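KLLA0E08119p (Kluyveromyces lactis, PDB 3VA7) probably catalyses the biotin-dependent, ATP-driven carboxylation of urea to urea-1-carboxylate, the first step of urea breakdown by the allophanate route. Local coordinates at residues 373-378 and 477-482; 614-619 and 623-628. All coordinates share one frame; numbering follows the deposited sequence.

In the fold
Contact 1 comes first along the chain and closes before contact 2 opens. They lie about 11 Å apart, centre to centre. Both end on the same antiparallel sheet, where strand 477-480 lies between strand 538-541 and the outermost strand 626-628. The backbones of the two contacts meet directly: F478 N is 2.6 Å from L627 O, a probable hydrogen bond. Contact 1 joins a loop of the biotin carboxylase C-terminal domain to this sheet. Contact 2 fastens a glycine-rich turn of the carboxyltransferase part to the strand at the edge of the sheet. Together they lie where the biotin carboxylase part meets the carboxyltransferase part of this multidomain enzyme.

Contact 1 of 2, residues 373-378 and 477-482; sequences PVKDFR and AFEVLA
The carboxylate of E479 reaches across to two neighbouring side chains, V374 and K375. E479 has CG anti to its backbone N (chi1 175°), and the chain stays extended beyond CG. This carries the carboxylate out from the strand to segment 373-378. Its two oxygens meet different partners. OE2 lies against a methyl of the valine, with V374 CG1 3.4 Å from E479 OE2. The V374 and E479 side chains run past each other in opposite directions, so the valine methyl lies alongside the end of the glutamate.

OE1 meets the lysine. K375 CG is anti to the carbonyl carbon (chi1 -60°), and the chain bends at all three torsions beyond. It passes OE1 at a slant, with CD, CE and NZ all beside that one oxygen. K375 CD is 3.3 Å from E479 OE1, and K375 NZ is 3.6 Å from the same oxygen. The ammonium group therefore makes only a long salt bridge, and no hydrogen bond joins the two segments. The pairing is electrostatic, with the methylenes of the lysine beside the oxygen. A nearby positive charge would be expected to favour the ionised form of E479. The two segments bury 104 Å² between them, a small patch.

Segment 373-378 spans the connection of the beta hairpin made by strands 362-372 and 378-383, in the biotin carboxylase C-terminal domain. N372 OD1 accepts a hydrogen bond from V374 N here. V374 also touches V626 of strand 626-628. E479 is on strand 477-480, whose backbone bonds to L540 of strand 538-541 and, through V480, to G624.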
ATOM      1  N   PRO A 373       7.823   3.660  20.310  1.00 48.83           N
ATOM      2  CA  PRO A 373       8.070   3.528  21.762  1.00 49.77           C
ATOM      3  C   PRO A 373       8.545   2.148  22.258  1.00 51.32           C
ATOM      4  O   PRO A 373       9.243   2.062  23.284  1.00 51.28           O
ATOM      5  CB  PRO A 373       6.722   3.880  22.357  1.00 49.12           C
ATOM      6  CG  PRO A 373       6.213   4.903  21.416  1.00 48.75           C
ATOM      7  CD  PRO A 373       6.562   4.372  20.053  1.00 48.74           C
ATOM      8  N   VAL A 374       8.204   1.091  21.516  1.00 52.83           N
ATOM      9  CA  VAL A 374       8.552  -0.297  21.876  1.00 54.04           C
ATOM     10  C   VAL A 374      10.012  -0.639  21.545  1.00 55.27           C
ATOM     11  O   VAL A 374      10.641  -1.456  22.241  1.00 55.58           O
ATOM     12  CB  VAL A 374       7.597  -1.310  21.197  1.00 53.92           C
ATOM     13  CG1 VAL A 374       8.063  -2.739  21.402  1.00 54.00           C
ATOM     14  CG2 VAL A 374       6.158  -1.125  21.695  1.00 53.56           C
ATOM     15  N   LYS A 375      10.550  -0.024  20.496  1.00 56.02           N
ATOM     16  CA  LYS A 375      11.966  -0.186  20.182  1.00 57.12           C
ATOM     17  C   LYS A 375      12.773   1.108  20.384  1.00 57.24           C
ATOM     18  O   LYS A 375      13.424   1.592  19.455  1.00 57.66           O
ATOM     19  CB  LYS A 375      12.172  -0.759  18.764  1.00 57.69           C
ATOM     20  CG  LYS A 375      11.538  -2.179  18.491  1.00 60.44           C
ATOM     21  CD  LYS A 375      11.730  -3.200  19.667  1.00 64.12           C
ATOM     22  CE  LYS A 375      13.043  -4.011  19.541  1.00 64.27           C
ATOM     23  NZ  LYS A 375      13.176  -4.533  18.139  1.00 63.10           N
ATOM     24  N   ASP A 376      12.736   1.665  21.590  1.00 57.32           N
ATOM     25  CA  ASP A 376      13.685   2.736  21.959  1.00 57.96           C
ATOM     26  C   ASP A 376      13.457   4.096  21.272  1.00 57.14           C
ATOM     27  O   ASP A 376      14.398   4.896  21.116  1.00 56.68           O
ATOM     28  CB  ASP A 376      15.145   2.283  21.674  1.00 59.08           C
ATOM     29  CG  ASP A 376      15.628   1.187  22.624  1.00 60.67           C
ATOM     30  OD1 ASP A 376      15.728   1.446  23.845  1.00 62.24           O
ATOM     31  OD2 ASP A 376      15.922   0.074  22.138  1.00 61.87           O
ATOM     32  N   PHE A 377      12.225   4.355  20.850  1.00 56.27           N
ATOM     33  CA  PHE A 377      11.900   5.635  20.215  1.00 55.49           C
ATOM     34  C   PHE A 377      12.768   5.888  18.972  1.00 55.69           C
ATOM     35  O   PHE A 377      13.215   7.006  18.687  1.00 55.28           O
ATOM     36  CB  PHE A 377      11.955   6.760  21.243  1.00 54.91           C
ATOM     37  CG  PHE A 377      11.104   6.489  22.443  1.00 53.32           C
ATOM     38  CD1 PHE A 377      11.611   5.738  23.514  1.00 51.43           C
ATOM     39  CD2 PHE A 377       9.785   6.941  22.486  1.00 50.16           C
ATOM     40  CE1 PHE A 377      10.834   5.452  24.627  1.00 49.75           C
ATOM     41  CE2 PHE A 377       8.985   6.673  23.582  1.00 51.85           C
ATOM     42  CZ  PHE A 377       9.513   5.911  24.672  1.00 51.96           C
ATOM     43  N   ARG A 378      12.972   4.794  18.244  1.00 55.72           N
ATOM     44  CA  ARG A 378      13.657   4.760  16.984  1.00 56.08           C
ATOM     45  C   ARG A 378      12.736   5.367  15.898  1.00 55.03           C
ATOM     46  O   ARG A 378      11.557   5.009  15.785  1.00 54.22           O
ATOM     47  CB  ARG A 378      14.014   3.290  16.701  1.00 57.09           C
ATOM     48  CG  ARG A 378      14.293   2.916  15.235  1.00 62.47           C
ATOM     49  CD  ARG A 378      14.349   1.378  15.023  1.00 70.16           C
ATOM     50  NE  ARG A 378      14.266   1.023  13.598  1.00 74.31           N
ATOM     51  CZ  ARG A 378      15.307   0.803  12.786  1.00 77.34           C
ATOM     52  NH1 ARG A 378      16.568   0.887  13.230  1.00 77.89           N
ATOM     53  NH2 ARG A 378      15.084   0.489  11.510  1.00 78.93           N
ATOM     54  N   ALA A 477      -0.493  -5.512  22.621  1.00 49.70           N
ATOM     55  CA  ALA A 477       0.065  -5.797  21.306  1.00 48.47           C
ATOM     56  C   ALA A 477       1.050  -6.985  21.258  1.00 47.86           C
ATOM     57  O   ALA A 477       1.561  -7.436  22.286  1.00 47.65           O
ATOM     58  CB  ALA A 477       0.798  -4.547  20.814  1.00 48.05           C
ATOM     59  N   PHE A 478       1.376  -7.476  20.071  1.00 46.67           N
ATOM     60  CA  PHE A 478       2.518  -8.389  20.041  1.00 46.49           C
ATOM     61  C   PHE A 478       3.714  -7.804  19.292  1.00 46.35           C
ATOM     62  O   PHE A 478       3.631  -6.721  18.782  1.00 46.90           O
ATOM     63  CB  PHE A 478       2.119  -9.825  19.621  1.00 46.14           C
ATOM     64  CG  PHE A 478       1.705  -9.973  18.187  1.00 44.14           C
ATOM     65  CD1 PHE A 478       2.650 -10.278  17.203  1.00 43.57           C
ATOM     66  CD2 PHE A 478       0.378  -9.853  17.823  1.00 43.82           C
ATOM     67  CE1 PHE A 478       2.279 -10.451  15.875  1.00 41.72           C
ATOM     68  CE2 PHE A 478      -0.017 -10.027  16.493  1.00 42.70           C
ATOM     69  CZ  PHE A 478       0.943 -10.335  15.521  1.00 43.53           C
ATOM     70  N   GLU A 479       4.829  -8.502  19.235  1.00 46.81           N
ATOM     71  CA  GLU A 479       6.020  -7.946  18.618  1.00 47.21           C
ATOM     72  C   GLU A 479       6.711  -9.046  17.866  1.00 46.77           C
ATOM     73  O   GLU A 479       6.821 -10.150  18.360  1.00 46.87           O
ATOM     74  CB  GLU A 479       6.957  -7.350  19.687  1.00 47.67           C
ATOM     75  CG  GLU A 479       8.318  -6.839  19.151  1.00 49.31           C
ATOM     76  CD  GLU A 479       9.286  -6.346  20.249  1.00 51.76           C
ATOM     77  OE1 GLU A 479      10.513  -6.217  19.948  1.00 48.57           O
ATOM     78  OE2 GLU A 479       8.806  -6.091  21.394  1.00 51.10           O
ATOM     79  N   VAL A 480       7.208  -8.734  16.684  1.00 46.85           N
ATOM     80  CA  VAL A 480       7.762  -9.749  15.837  1.00 47.18           C
ATOM     81  C   VAL A 480       9.259  -9.958  16.102  1.00 48.33           C
ATOM     82  O   VAL A 480      10.115  -9.203  15.597  1.00 49.54           O
ATOM     83  CB  VAL A 480       7.523  -9.390  14.362  1.00 47.16           C
ATOM     84  CG1 VAL A 480       8.130 -10.448  13.460  1.00 46.42           C
ATOM     85  CG2 VAL A 480       6.037  -9.219  14.091  1.00 44.59           C
ATOM     86  N   LEU A 481       9.585 -10.984  16.876  1.00 48.42           N
ATOM     87  CA  LEU A 481      10.992 -11.323  17.105  1.00 48.61           C
ATOM     88  C   LEU A 481      11.648 -11.899  15.872  1.00 49.27           C
ATOM     89  O   LEU A 481      12.865 -11.807  15.743  1.00 50.36           O
ATOM     90  CB  LEU A 481      11.143 -12.343  18.233  1.00 48.66           C
ATOM     91  CG  LEU A 481      11.227 -11.950  19.713  1.00 47.12           C
ATOM     92  CD1 LEU A 481      10.891 -10.491  19.981  1.00 42.04           C
ATOM     93  CD2 LEU A 481      10.319 -12.912  20.494  1.00 45.93           C
ATOM     94  N   ALA A 482      10.852 -12.541  15.002  1.00 49.14           N
ATOM     95  CA  ALA A 482      11.304 -13.079  13.701  1.00 48.02           C
ATOM     96  C   ALA A 482      10.062 -13.171  12.778  1.00 47.98           C
ATOM     97  O   ALA A 482       8.971 -13.466  13.272  1.00 47.62           O
ATOM     98  CB  ALA A 482      11.920 -14.411  13.881  1.00 47.45           C
TER

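Contact 2 of 2, residues 614-619 and 623-628; sequences GGYNGR and LGDVLF
R619 and D625 face each other end-on in a two-pronged salt bridge. R619 NH1 donates to D625 OD2 at 2.7 Å, with an N-H...O angle of 169°. R619 NH2 donates to D625 OD1, also at 2.7 Å. Both oxygens are met on their syn side, somewhat out of the carboxylate plane but near that of the guanidinium; the two planes are 19° apart. D625 OD2 also accepts a hydrogen bond from K622 N. Three donors thus hold this buried carboxylate, which fixes its rotation and probably favours its ionised form.

The Y616 ring slants across the carboxylate, its CE2 3.4 Å from D625 OD1. L627 CD1 lies over one face of that ring, offset toward the rim, and Y616 CD1 is 3.9 Å from L627 CG.

A type I' turn from Y616 to R619 brings the ring to the strand and R619 to D625 just before it. R619 N donates to Y616 O at 3.2 Å across it, and G618 N donates to G614 O.

The turn lies in the loop between strands 587-592 and 626-628. Strand 626-628 is an outermost strand of its sheet and pairs with strand 477-480. Y616 also touches I443 of the biotin carboxylase part.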
ATOM      1  N   GLY A 614      -3.500  -2.642   2.425  1.00 30.57           N
ATOM      2  CA  GLY A 614      -4.168  -3.400   3.466  1.00 32.50           C
ATOM      3  C   GLY A 614      -3.162  -4.029   4.387  1.00 33.68           C
ATOM      4  O   GLY A 614      -1.975  -3.723   4.317  1.00 33.74           O
ATOM      5  N   GLY A 615      -3.648  -4.893   5.272  1.00 34.93           N
ATOM      6  CA  GLY A 615      -2.789  -5.589   6.251  1.00 34.36           C
ATOM      7  C   GLY A 615      -1.985  -4.678   7.151  1.00 34.10           C
ATOM      8  O   GLY A 615      -2.424  -3.594   7.511  1.00 33.61           O
ATOM      9  N   TYR A 616      -0.822  -5.158   7.560  1.00 34.97           N
ATOM     10  CA  TYR A 616       0.161  -4.342   8.262  1.00 35.90           C
ATOM     11  C   TYR A 616       0.959  -3.511   7.238  1.00 36.81           C
ATOM     12  O   TYR A 616       1.942  -3.951   6.612  1.00 36.36           O
ATOM     13  CB  TYR A 616       1.079  -5.178   9.150  1.00 35.44           C
ATOM     14  CG  TYR A 616       1.950  -4.297   9.991  1.00 39.06           C
ATOM     15  CD1 TYR A 616       1.446  -3.667  11.151  1.00 41.03           C
ATOM     16  CD2 TYR A 616       3.269  -4.036   9.609  1.00 41.36           C
ATOM     17  CE1 TYR A 616       2.252  -2.822  11.900  1.00 43.75           C
ATOM     18  CE2 TYR A 616       4.076  -3.199  10.342  1.00 43.76           C
ATOM     19  CZ  TYR A 616       3.573  -2.595  11.486  1.00 45.49           C
ATOM     20  OH  TYR A 616       4.418  -1.756  12.195  1.00 48.04           O
ATOM     21  N   ASN A 617       0.476  -2.292   7.060  1.00 38.12           N
ATOM     22  CA  ASN A 617       1.063  -1.368   6.127  1.00 38.72           C
ATOM     23  C   ASN A 617       1.406  -1.959   4.763  1.00 36.99           C
ATOM     24  O   ASN A 617       2.518  -1.792   4.248  1.00 37.13           O
ATOM     25  CB  ASN A 617       2.286  -0.662   6.743  1.00 39.47           C
ATOM     26  CG  ASN A 617       2.649   0.621   5.962  1.00 44.22           C
ATOM     27  OD1 ASN A 617       3.837   0.955   5.829  1.00 47.33           O
ATOM     28  ND2 ASN A 617       1.607   1.329   5.410  1.00 45.22           N
ATOM     29  N   GLY A 618       0.450  -2.653   4.179  1.00 35.50           N
ATOM     30  CA  GLY A 618       0.624  -3.144   2.807  1.00 33.77           C
ATOM     31  C   GLY A 618       1.640  -4.234   2.517  1.00 32.88           C
ATOM     32  O   GLY A 618       1.931  -4.474   1.343  1.00 33.29           O
ATOM     33  N   ARG A 619       2.158  -4.927   3.533  1.00 32.05           N
ATOM     34  CA  ARG A 619       3.232  -5.928   3.293  1.00 32.72           C
ATOM     35  C   ARG A 619       3.273  -7.055   4.320  1.00 32.33           C
ATOM     36  O   ARG A 619       2.641  -6.965   5.367  1.00 31.98           O
ATOM     37  CB  ARG A 619       4.640  -5.277   3.272  1.00 31.86           C
ATOM     38  CG  ARG A 619       4.958  -4.467   4.537  1.00 34.02           C
ATOM     39  CD  ARG A 619       6.447  -4.459   4.970  1.00 36.45           C
ATOM     40  NE  ARG A 619       6.643  -3.650   6.189  1.00 39.58           N
ATOM     41  CZ  ARG A 619       6.640  -4.134   7.446  1.00 41.57           C
ATOM     42  NH1 ARG A 619       6.435  -5.449   7.679  1.00 41.61           N
ATOM     43  NH2 ARG A 619       6.811  -3.312   8.485  1.00 34.96           N
ATOM     44  N   LEU A 623      11.009  -8.294  10.994  1.00 44.04           N
ATOM     45  CA  LEU A 623      11.693  -8.313  12.314  1.00 45.38           C
ATOM     46  C   LEU A 623      11.490  -6.961  12.902  1.00 45.52           C
ATOM     47  O   LEU A 623      11.750  -5.974  12.235  1.00 45.67           O
ATOM     48  CB  LEU A 623      13.197  -8.563  12.160  1.00 45.85           C
ATOM     49  CG  LEU A 623      14.141  -8.834  13.365  1.00 47.65           C
ATOM     50  CD1 LEU A 623      15.586  -8.648  12.884  1.00 47.46           C
ATOM     51  CD2 LEU A 623      13.901  -7.951  14.608  1.00 50.39           C
ATOM     52  N   GLY A 624      10.979  -6.901  14.125  1.00 46.40           N
ATOM     53  CA  GLY A 624      10.740  -5.609  14.764  1.00 45.57           C
ATOM     54  C   GLY A 624       9.334  -5.061  14.718  1.00 45.53           C
ATOM     55  O   GLY A 624       8.976  -4.242  15.574  1.00 46.55           O
ATOM     56  N   ASP A 625       8.510  -5.471  13.753  1.00 45.36           N
ATOM     57  CA  ASP A 625       7.099  -5.005  13.764  1.00 45.01           C
ATOM     58  C   ASP A 625       6.378  -5.236  15.083  1.00 44.65           C
ATOM     59  O   ASP A 625       6.713  -6.144  15.832  1.00 44.17           O
ATOM     60  CB  ASP A 625       6.254  -5.632  12.646  1.00 45.38           C
ATOM     61  CG  ASP A 625       6.711  -5.235  11.259  1.00 46.95           C
ATOM     62  OD1 ASP A 625       7.221  -4.097  11.085  1.00 46.13           O
ATOM     63  OD2 ASP A 625       6.551  -6.089  10.347  1.00 48.40           O
ATOM     64  N   VAL A 626       5.356  -4.413  15.325  1.00 45.33           N
ATOM     65  CA  VAL A 626       4.558  -4.409  16.541  1.00 44.92           C
ATOM     66  C   VAL A 626       3.058  -4.326  16.221  1.00 46.69           C
ATOM     67  O   VAL A 626       2.549  -3.268  15.838  1.00 47.57           O
ATOM     68  CB  VAL A 626       4.939  -3.192  17.406  1.00 44.96           C
ATOM     69  CG1 VAL A 626       3.914  -2.921  18.495  1.00 42.48           C
ATOM     70  CG2 VAL A 626       6.391  -3.329  17.971  1.00 43.25           C
ATOM     71  N   LEU A 627       2.319  -5.412  16.441  1.00 47.33           N
ATOM     72  CA  LEU A 627       0.910  -5.415  16.095  1.00 47.45           C
ATOM     73  C   LEU A 627      -0.004  -5.369  17.283  1.00 48.13           C
ATOM     74  O   LEU A 627       0.143  -6.153  18.202  1.00 48.59           O
ATOM     75  CB  LEU A 627       0.596  -6.644  15.256  1.00 47.30           C
ATOM     76  CG  LEU A 627       0.979  -6.566  13.782  1.00 45.82           C
ATOM     77  CD1 LEU A 627       2.475  -6.779  13.567  1.00 44.11           C
ATOM     78  CD2 LEU A 627       0.190  -7.613  13.066  1.00 44.32           C
ATOM     79  N   PHE A 628      -0.983  -4.481  17.203  1.00 49.01           N
ATOM     80  CA  PHE A 628      -1.889  -4.157  18.285  1.00 50.32           C
ATOM     81  C   PHE A 628      -3.106  -5.037  18.307  1.00 52.06           C
ATOM     82  O   PHE A 628      -3.600  -5.410  17.234  1.00 52.12           O
ATOM     83  CB  PHE A 628      -2.291  -2.663  18.215  1.00 50.08           C
ATOM     84  CG  PHE A 628      -1.212  -1.766  18.718  1.00 49.89           C
ATOM     85  CD1 PHE A 628      -0.180  -1.356  17.869  1.00 50.96           C
ATOM     86  CD2 PHE A 628      -1.149  -1.432  20.061  1.00 48.28           C
ATOM     87  CE1 PHE A 628       0.883  -0.581  18.349  1.00 50.35           C
ATOM     88  CE2 PHE A 628      -0.112  -0.666  20.550  1.00 48.69           C
ATOM     89  CZ  PHE A 628       0.916  -0.246  19.695  1.00 49.77           C
TER